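PDB 5C82: nourseothricin acetyltransferase from Streptomyces noursei, which probably transfers an acetyl group from acetyl-coenzyme A to the antibiotic nourseothricin, giving the producing organism resistance to it. Local coordinates for residues 120-123 / 124-128; 144-147 / 148-152. The protein carries 1 engineered substitution. All coordinates share one frame; numbering follows the deposited sequence.

Interaction 1 (120-123 / 124-128); sequences HGVG and RALMG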
ATOM      1  N   HIS A 120      13.760  13.624 -22.212  1.00 38.25           N
ATOM      2  CA  HIS A 120      13.781  13.359 -23.658  1.00 38.01           C
ATOM      3  C   HIS A 120      12.515  12.624 -24.138  1.00 36.90           C
ATOM      4  O   HIS A 120      12.482  12.144 -25.274  1.00 36.07           O
ATOM      5  CB  HIS A 120      15.043  12.593 -24.084  1.00 40.23           C
ATOM      6  CG  HIS A 120      16.246  13.464 -24.263  1.00 45.15           C
ATOM      7  ND1 HIS A 120      17.361  13.322 -23.458  1.00 47.58           N
ATOM      8  CD2 HIS A 120      16.468  14.467 -25.147  1.00 48.03           C
ATOM      9  CE1 HIS A 120      18.223  14.235 -23.874  1.00 47.70           C
ATOM     10  NE2 HIS A 120      17.728  14.951 -24.887  1.00 48.12           N
ATOM     11  N   GLY A 121      11.509  12.520 -23.264  1.00 30.01           N
ATOM     12  CA  GLY A 121      10.241  11.850 -23.569  1.00 28.11           C
ATOM     13  C   GLY A 121      10.171  10.347 -23.337  1.00 27.51           C
ATOM     14  O   GLY A 121       9.119   9.757 -23.584  1.00 26.26           O
ATOM     15  N   VAL A 122      11.267   9.713 -22.835  1.00 22.20           N
ATOM     16  CA  VAL A 122      11.378   8.260 -22.562  1.00 20.79           C
ATOM     17  C   VAL A 122      10.370   7.837 -21.484  1.00 24.20           C
ATOM     18  O   VAL A 122       9.655   6.852 -21.677  1.00 22.91           O
ATOM     19  CB  VAL A 122      12.818   7.819 -22.150  1.00 24.85           C
ATOM     20  CG1 VAL A 122      12.912   6.308 -21.946  1.00 24.84           C
ATOM     21  CG2 VAL A 122      13.864   8.286 -23.132  1.00 24.89           C
ATOM     22  N   GLY A 123      10.367   8.549 -20.350  1.00 20.80           N
ATOM     23  CA  GLY A 123       9.470   8.271 -19.231  1.00 20.72           C
ATOM     24  C   GLY A 123       8.009   8.310 -19.625  1.00 24.53           C
ATOM     25  O   GLY A 123       7.243   7.422 -19.254  1.00 24.49           O
ATOM     26  N   ARG A 124       7.631   9.332 -20.424  1.00 21.23           N
ATOM     27  CA  ARG A 124       6.284   9.569 -20.933  1.00 20.46           C
ATOM     28  C   ARG A 124       5.849   8.459 -21.875  1.00 23.04           C
ATOM     29  O   ARG A 124       4.710   7.982 -21.772  1.00 23.27           O
ATOM     30  CB  ARG A 124       6.220  10.951 -21.618  1.00 20.68           C
ATOM     31  CG  ARG A 124       4.872  11.283 -22.270  1.00 30.28           C
ATOM     32  CD  ARG A 124       4.783  12.751 -22.658  1.00 38.05           C
ATOM     33  NE  ARG A 124       5.256  13.593 -21.560  1.00 47.93           N
ATOM     34  CZ  ARG A 124       4.536  13.952 -20.496  1.00 58.75           C
ATOM     35  NH1 ARG A 124       3.248  13.616 -20.405  1.00 45.01           N
ATOM     36  NH2 ARG A 124       5.089  14.661 -19.531  1.00 34.12           N
ATOM     37  N   ALA A 125       6.751   8.046 -22.802  1.00 18.13           N
ATOM     38  CA  ALA A 125       6.472   6.971 -23.744  1.00 16.68           C
ATOM     39  C   ALA A 125       6.314   5.642 -22.989  1.00 19.05           C
ATOM     40  O   ALA A 125       5.356   4.911 -23.261  1.00 18.46           O
ATOM     41  CB  ALA A 125       7.577   6.870 -24.785  1.00 16.97           C
ATOM     42  N   LEU A 126       7.197   5.354 -22.012  1.00 14.94           N
ATOM     43  CA  LEU A 126       7.088   4.114 -21.203  1.00 15.09           C
ATOM     44  C   LEU A 126       5.773   4.057 -20.406  1.00 19.36           C
ATOM     45  O   LEU A 126       5.158   2.997 -20.323  1.00 18.45           O
ATOM     46  CB  LEU A 126       8.280   3.910 -20.251  1.00 15.09           C
ATOM     47  CG  LEU A 126       9.634   3.593 -20.874  1.00 19.54           C
ATOM     48  CD1 LEU A 126      10.741   3.802 -19.855  1.00 19.49           C
ATOM     49  CD2 LEU A 126       9.680   2.185 -21.466  1.00 18.26           C
HETATM   50  N   MSE A 127       5.349   5.213 -19.842  1.00 16.98           N
HETATM   51  CA  MSE A 127       4.104   5.358 -19.086  1.00 15.89           C
HETATM   52  C   MSE A 127       2.890   5.212 -20.017  1.00 19.72           C
HETATM   53  O   MSE A 127       1.855   4.690 -19.597  1.00 18.97           O
HETATM   54  CB  MSE A 127       4.067   6.688 -18.309  1.00 17.17           C
HETATM   55  CG  MSE A 127       2.958   6.732 -17.260  1.00 23.71           C
HETATM   56 SE   MSE A 127       3.265   5.377 -15.851  0.86 31.58          SE
HETATM   57  CE  MSE A 127       4.471   6.344 -14.714  1.00 27.60           C
ATOM     58  N   GLY A 128       3.043   5.644 -21.273  1.00 16.49           N
ATOM     59  CA  GLY A 128       2.018   5.478 -22.306  1.00 15.31           C
ATOM     60  C   GLY A 128       1.861   3.997 -22.625  1.00 17.81           C
ATOM     61  O   GLY A 128       0.741   3.500 -22.743  1.00 17.14           O
TER
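G121, V122 and G123 open the helix 122-137 and hand their carbonyls, in order, to A125, L126 and M127 one turn further on. G121 is the N-cap: its O accepts from A125 N at 3.0 Å, while its positive phi of 87° turns the preceding loop into the helix. The two next bonds, L126 N to V122 O at 2.9 Å and M127 N to G123 O at 3.0 Å, make the first turn regular. Over this backbone the side chains fan out. On the buried flank V122 and L126 lie side by side and point the same way, CG1 of V122 meeting CD1 of L126 at 3.9 Å. V122 reaches it because CG1 stands opposite the backbone N (chi1 -177°) and so leans along the helix; CG of L126, 3.4 Å from V122 O, grazes the carbonyl that its own N-H binds. Both side chains settle on A84 of strand 79-85, with V122 also against V113. CB of the selenomethionine M127 passes 3.4 Å from G123 O, then the chain bends at chi2 and chi3, carrying its end toward V108, I111 and M160. R124 departs from the helix on an outer side; its CB stays 3.7 Å from G121 O, but its guanidinium group turns to the main chain, NH2 giving a hydrogen bond to R159 O. G121 and G123 have no side chain to screen the first turn, and a bound tartrate lies about 4 Å from G123, consistent with a docking place for an anion. The Gly-X-Gly sequence at the start of the helix after strand 105-113 matches the end of the Arg-X-X-Gly-X-Gly/Ala signature of the GNAT fold, whose loop in relatives holds the pyrophosphate of acetyl-CoA.

Interaction 2 (144-147 / 148-152); sequences LEVT and NVNAP
T147, the last residue of strand 141-147, is joined to N150 by the bond that closes a type I beta turn, N150 N to T147 O at 3.0 Å. The donor sits above the carbonyl plane, 55° out of it. Beside the bond, CB of N150 touches two methyls, CG2 of T147 and CG2 of V146, each 3.8 Å away and on a side chain nearly square to it. CG2 of V149 packs 3.5 Å from T147 OG1. That hydroxyl, swung opposite its backbone N (chi1 176°), has its hydrogen-bond partner in E180 OE1. Farther out, N148 uses both ends of its amide: OD1 accepts from Q181 N and ND2 donates to F36 O, so the group is fixed in rotation and ties the turn to Q181, just before strand 182-188, and to strand 34-40 of the separate three-stranded sheet. N150 is also the centre of an inverse gamma turn, with a weak A151 N to V149 O bond, and its OD1 weakly caps A153 N at the start of helix 151-158. With T147 OG1 matched by E180 and the N148 amide by Q181 and F36, the contact is consistent with a well-fixed strand-to-helix corner.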
ATOM      1  N   LEU A 144       1.001   4.360  -8.666  1.00 13.57           N
ATOM      2  CA  LEU A 144       2.441   4.259  -8.420  1.00 12.87           C
ATOM      3  C   LEU A 144       2.804   4.742  -7.027  1.00 15.96           C
ATOM      4  O   LEU A 144       2.059   5.484  -6.383  1.00 14.97           O
ATOM      5  CB  LEU A 144       3.292   4.959  -9.517  1.00 13.27           C
ATOM      6  CG  LEU A 144       3.139   6.487  -9.665  1.00 17.64           C
ATOM      7  CD1 LEU A 144       4.070   7.249  -8.666  1.00 15.61           C
ATOM      8  CD2 LEU A 144       3.423   6.914 -11.093  1.00 20.57           C
ATOM      9  N   GLU A 145       3.984   4.342  -6.602  1.00 14.10           N
ATOM     10  CA  GLU A 145       4.608   4.723  -5.359  1.00 13.83           C
ATOM     11  C   GLU A 145       5.843   5.509  -5.752  1.00 17.17           C
ATOM     12  O   GLU A 145       6.493   5.167  -6.742  1.00 15.08           O
ATOM     13  CB  GLU A 145       4.994   3.466  -4.597  1.00 15.00           C
ATOM     14  CG  GLU A 145       5.551   3.723  -3.213  1.00 28.53           C
ATOM     15  CD  GLU A 145       7.053   3.582  -3.200  1.00 54.99           C
ATOM     16  OE1 GLU A 145       7.553   2.435  -3.129  1.00 55.64           O
ATOM     17  OE2 GLU A 145       7.730   4.628  -3.307  1.00 46.84           O
ATOM     18  N   VAL A 146       6.154   6.583  -4.989  1.00 13.23           N
ATOM     19  CA  VAL A 146       7.327   7.424  -5.191  1.00 10.38           C
ATOM     20  C   VAL A 146       7.803   7.990  -3.840  1.00 16.49           C
ATOM     21  O   VAL A 146       6.982   8.448  -3.033  1.00 16.06           O
ATOM     22  CB  VAL A 146       7.128   8.508  -6.291  1.00 13.41           C
ATOM     23  CG1 VAL A 146       5.970   9.464  -5.981  1.00 11.93           C
ATOM     24  CG2 VAL A 146       8.425   9.271  -6.566  1.00 13.83           C
ATOM     25  N   THR A 147       9.121   7.919  -3.574  1.00 13.97           N
ATOM     26  CA  THR A 147       9.662   8.490  -2.345  1.00 13.74           C
ATOM     27  C   THR A 147       9.445  10.004  -2.354  1.00 15.67           C
ATOM     28  O   THR A 147       9.567  10.647  -3.401  1.00 14.65           O
ATOM     29  CB  THR A 147      11.123   8.094  -2.092  1.00 19.33           C
ATOM     30  OG1 THR A 147      11.546   8.797  -0.929  1.00 18.05           O
ATOM     31  CG2 THR A 147      12.069   8.457  -3.268  1.00 17.03           C
ATOM     32  N   ASN A 148       9.092  10.554  -1.182  1.00 11.95           N
ATOM     33  CA  ASN A 148       8.845  11.975  -0.963  1.00 12.37           C
ATOM     34  C   ASN A 148      10.071  12.860  -1.334  1.00 16.76           C
ATOM     35  O   ASN A 148       9.914  14.047  -1.646  1.00 16.86           O
ATOM     36  CB  ASN A 148       8.420  12.199   0.504  1.00 14.00           C
ATOM     37  CG  ASN A 148       9.583  12.052   1.445  1.00 25.68           C
ATOM     38  OD1 ASN A 148      10.167  10.982   1.569  1.00 16.38           O
ATOM     39  ND2 ASN A 148      10.056  13.159   1.988  1.00 21.30           N
ATOM     40  N   VAL A 149      11.279  12.287  -1.271  1.00 12.91           N
ATOM     41  CA  VAL A 149      12.501  13.026  -1.615  1.00 13.05           C
ATOM     42  C   VAL A 149      12.675  13.170  -3.127  1.00 18.22           C
ATOM     43  O   VAL A 149      13.425  14.053  -3.564  1.00 17.65           O
ATOM     44  CB  VAL A 149      13.777  12.500  -0.924  1.00 16.05           C
ATOM     45  CG1 VAL A 149      13.672  12.650   0.601  1.00 15.20           C
ATOM     46  CG2 VAL A 149      14.119  11.068  -1.340  1.00 15.58           C
ATOM     47  N   ASN A 150      11.948  12.336  -3.929  1.00 14.75           N
ATOM     48  CA  ASN A 150      12.008  12.424  -5.390  1.00 14.68           C
ATOM     49  C   ASN A 150      11.087  13.533  -5.951  1.00 17.84           C
ATOM     50  O   ASN A 150      10.205  13.250  -6.753  1.00 17.47           O
ATOM     51  CB  ASN A 150      11.766  11.057  -6.070  1.00 12.98           C
ATOM     52  CG  ASN A 150      12.420  10.912  -7.437  1.00 23.41           C
ATOM     53  OD1 ASN A 150      12.799  11.874  -8.087  1.00 19.16           O
ATOM     54  ND2 ASN A 150      12.577   9.696  -7.917  1.00 19.65           N
ATOM     55  N   ALA A 151      11.329  14.809  -5.560  1.00 15.28           N
ATOM     56  CA  ALA A 151      10.571  15.982  -6.070  1.00 15.23           C
ATOM     57  C   ALA A 151      10.502  16.021  -7.642  1.00 19.71           C
ATOM     58  O   ALA A 151       9.419  16.256  -8.167  1.00 20.00           O
ATOM     59  CB  ALA A 151      11.158  17.286  -5.525  1.00 15.33           C
ATOM     60  N   PRO A 152      11.593  15.732  -8.405  1.00 17.65           N
ATOM     61  CA  PRO A 152      11.478  15.732  -9.883  1.00 16.98           C
ATOM     62  C   PRO A 152      10.560  14.664 -10.499  1.00 20.26           C
ATOM     63  O   PRO A 152       9.945  14.930 -11.518  1.00 19.88           O
ATOM     64  CB  PRO A 152      12.932  15.532 -10.355  1.00 18.25           C
ATOM     65  CG  PRO A 152      13.791  15.979  -9.153  1.00 23.01           C
ATOM     66  CD  PRO A 152      12.994  15.464  -7.991  1.00 18.86           C
TER

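How the interactions relate
Interaction 1 opens the helix and interaction 2 ends the strand of one beta-alpha-beta unit, made of strand 105-113, helix 122-137 and strand 141-147. Their centres are about 17 Å apart, yet they touch in the core, where CE of M127 packs 3.8 Å from CD2 of L144. Bound tartaric acid, probably from the crystallisation liquor, comes within about 4 Å of G123 and of the side chain of N150; G123 CA and N150 CG lie 12.4 Å apart. This is consistent with both contacts bordering the cofactor cleft of GNAT enzymes, with 120-123 at its pyrophosphate end.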